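PDB 5IPW: oligopeptide ABC transporter, periplasmic oligopeptide-binding protein, putative from Thermotoga maritima MSB8, which probably binds oligopeptides in the periplasm and hands them to an ABC transporter for uptake across the membrane. Local coordinates for residues A[361-366]-A[403-408]. Numbering follows the deposited sequence.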
loop_
_atom_site.group_PDB
_atom_site.type_symbol
_atom_site.label_atom_id
_atom_site.label_comp_id
_atom_site.label_asym_id
_atom_site.label_seq_id
_atom_site.Cartn_x
_atom_site.Cartn_y
_atom_site.Cartn_z
ATOM N N PHE A 361 -3.319 -26.407 20.621
ATOM C CA PHE A 361 -3.897 -25.407 21.511
ATOM C C PHE A 361 -4.390 -24.208 20.703
ATOM O O PHE A 361 -5.469 -23.667 20.974
ATOM C CB PHE A 361 -2.901 -24.953 22.594
ATOM C CG PHE A 361 -3.501 -23.990 23.591
ATOM C CD1 PHE A 361 -4.525 -24.397 24.443
ATOM C CD2 PHE A 361 -3.079 -22.667 23.653
ATOM C CE1 PHE A 361 -5.106 -23.512 25.345
ATOM C CE2 PHE A 361 -3.656 -21.779 24.557
ATOM C CZ PHE A 361 -4.673 -22.201 25.402
ATOM N N ARG A 362 -3.605 -23.806 19.707
ATOM C CA ARG A 362 -3.960 -22.659 18.863
ATOM C C ARG A 362 -5.130 -23.018 17.943
ATOM O O ARG A 362 -6.136 -22.300 17.907
ATOM C CB ARG A 362 -2.743 -22.170 18.073
ATOM C CG ARG A 362 -1.559 -21.829 18.973
ATOM C CD ARG A 362 -0.466 -21.071 18.250
ATOM N NE ARG A 362 0.227 -21.873 17.238
ATOM C CZ ARG A 362 1.417 -22.457 17.394
ATOM N NH1 ARG A 362 2.094 -22.387 18.541
ATOM N NH2 ARG A 362 1.940 -23.139 16.380
ATOM N N GLN A 363 -5.009 -24.148 17.239
ATOM C CA GLN A 363 -6.118 -24.697 16.442
ATOM C C GLN A 363 -7.415 -24.657 17.251
ATOM O O GLN A 363 -8.447 -24.147 16.786
ATOM C CB GLN A 363 -5.814 -26.135 16.006
ATOM C CG GLN A 363 -4.712 -26.240 14.960
ATOM C CD GLN A 363 -4.240 -27.667 14.702
ATOM O OE1 GLN A 363 -4.655 -28.609 15.377
ATOM N NE2 GLN A 363 -3.360 -27.829 13.717
ATOM N N ALA A 364 -7.338 -25.175 18.477
ATOM C CA ALA A 364 -8.471 -25.173 19.400
ATOM C C ALA A 364 -8.973 -23.761 19.693
ATOM O O ALA A 364 -10.181 -23.507 19.670
ATOM C CB ALA A 364 -8.091 -25.876 20.697
ATOM N N LEU A 365 -8.041 -22.849 19.969
ATOM C CA LEU A 365 -8.399 -21.477 20.337
ATOM C C LEU A 365 -9.161 -20.755 19.228
ATOM O O LEU A 365 -10.086 -19.996 19.526
ATOM C CB LEU A 365 -7.164 -20.656 20.746
ATOM C CG LEU A 365 -6.613 -20.751 22.175
ATOM C CD1 LEU A 365 -5.499 -19.730 22.354
ATOM C CD2 LEU A 365 -7.673 -20.533 23.243
ATOM N N SER A 366 -8.775 -20.978 17.968
ATOM C CA SER A 366 -9.476 -20.356 16.826
ATOM C C SER A 366 -10.857 -20.977 16.589
ATOM O O SER A 366 -11.849 -20.256 16.431
ATOM C CB SER A 366 -8.633 -20.384 15.526
ATOM O OG SER A 366 -7.911 -21.593 15.328
ATOM N N LYS A 403 -8.896 -19.915 5.482
ATOM C CA LYS A 403 -9.854 -20.760 6.203
ATOM C C LYS A 403 -9.261 -21.497 7.393
ATOM O O LYS A 403 -9.962 -21.723 8.380
ATOM C CB LYS A 403 -10.562 -21.738 5.252
ATOM C CG LYS A 403 -11.777 -21.147 4.538
ATOM C CD LYS A 403 -12.528 -20.116 5.385
ATOM C CE LYS A 403 -13.444 -19.233 4.558
ATOM N NZ LYS A 403 -13.724 -17.956 5.276
ATOM N N ALA A 404 -7.991 -21.890 7.296
ATOM C CA ALA A 404 -7.229 -22.293 8.477
ATOM C C ALA A 404 -8.080 -23.192 9.372
ATOM O O ALA A 404 -8.482 -24.284 8.960
ATOM C CB ALA A 404 -6.774 -21.048 9.230
ATOM N N TYR A 405 -8.334 -22.734 10.595
ATOM C CA TYR A 405 -9.341 -23.303 11.458
ATOM C C TYR A 405 -10.277 -22.152 11.771
ATOM O O TYR A 405 -10.407 -21.710 12.918
ATOM C CB TYR A 405 -8.686 -23.859 12.708
ATOM C CG TYR A 405 -7.910 -25.128 12.457
ATOM C CD1 TYR A 405 -6.723 -25.113 11.735
ATOM C CD2 TYR A 405 -8.363 -26.348 12.947
ATOM C CE1 TYR A 405 -6.009 -26.277 11.507
ATOM C CE2 TYR A 405 -7.659 -27.520 12.730
ATOM C CZ TYR A 405 -6.481 -27.482 12.009
ATOM O OH TYR A 405 -5.778 -28.651 11.787
ATOM N N ALA A 406 -10.910 -21.661 10.710
ATOM C CA ALA A 406 -11.771 -20.487 10.781
ATOM C C ALA A 406 -13.203 -20.806 11.212
ATOM O O ALA A 406 -13.960 -19.886 11.530
ATOM C CB ALA A 406 -11.784 -19.760 9.439
ATOM N N GLU A 407 -13.572 -22.091 11.237
ATOM C CA GLU A 407 -14.953 -22.494 11.571
ATOM C C GLU A 407 -15.281 -22.211 13.032
ATOM O O GLU A 407 -14.394 -22.198 13.886
ATOM C CB GLU A 407 -15.212 -23.984 11.311
ATOM C CG GLU A 407 -14.648 -24.522 10.015
ATOM C CD GLU A 407 -13.226 -25.011 10.181
ATOM O OE1 GLU A 407 -13.042 -26.109 10.741
ATOM O OE2 GLU A 407 -12.297 -24.290 9.765
ATOM N N TYR A 408 -16.560 -21.986 13.305
ATOM C CA TYR A 408 -17.058 -21.891 14.671
ATOM C C TYR A 408 -17.452 -23.289 15.152
ATOM O O TYR A 408 -18.630 -23.640 15.163
ATOM C CB TYR A 408 -18.248 -20.930 14.743
ATOM C CG TYR A 408 -18.925 -20.893 16.095
ATOM C CD1 TYR A 408 -18.197 -20.622 17.254
ATOM C CD2 TYR A 408 -20.291 -21.134 16.219
ATOM C CE1 TYR A 408 -18.810 -20.592 18.496
ATOM C CE2 TYR A 408 -20.915 -21.100 17.457
ATOM C CZ TYR A 408 -20.173 -20.828 18.592
ATOM O OH TYR A 408 -20.789 -20.792 19.820
#
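Gln363, on helix 359-367, lies along one face of the Tyr405 ring, which reaches it from the loop joining helices 399-403 and 410-420. CB of Gln363 stands over the CD2-CE2 side of the ring, equally near both atoms. CG comes next and sits over the middle of the ring, 3.7 Å from the centroid and 13° off the normal, a CH-pi contact. CD then passes above the phenol end, 3.5 Å from Tyr405 CZ, and the terminal amide stacks on the ring with the two planes 18° apart. At the tip, NE2 of Gln363 stands 3.2 Å from Tyr405 OH, but the angle is too poor for a hydrogen bond; OE1, the more distant branch, is 3.8 Å from the same OH. CG of Gln363 is anti to its own carbonyl carbon (chi1 -70°) and the chain runs extended beyond it, which lets the whole length follow the ring. One turn on, Ser366 meets the root of the tyrosine: its OG is 3.5 Å from Tyr405 CB, and its CB is 3.4 Å from Tyr405 O, a carbonyl hydrogen-bonded by Arg371 NH1. With an alanine at Tyr405 the Gln363 amide would probably lose the ring it stacks on and be freer to turn. The arrangement is an amide-aromatic stack packing helix 359-367 against the loop before helix 410-420, in a family 5 extracellular solute-binding protein.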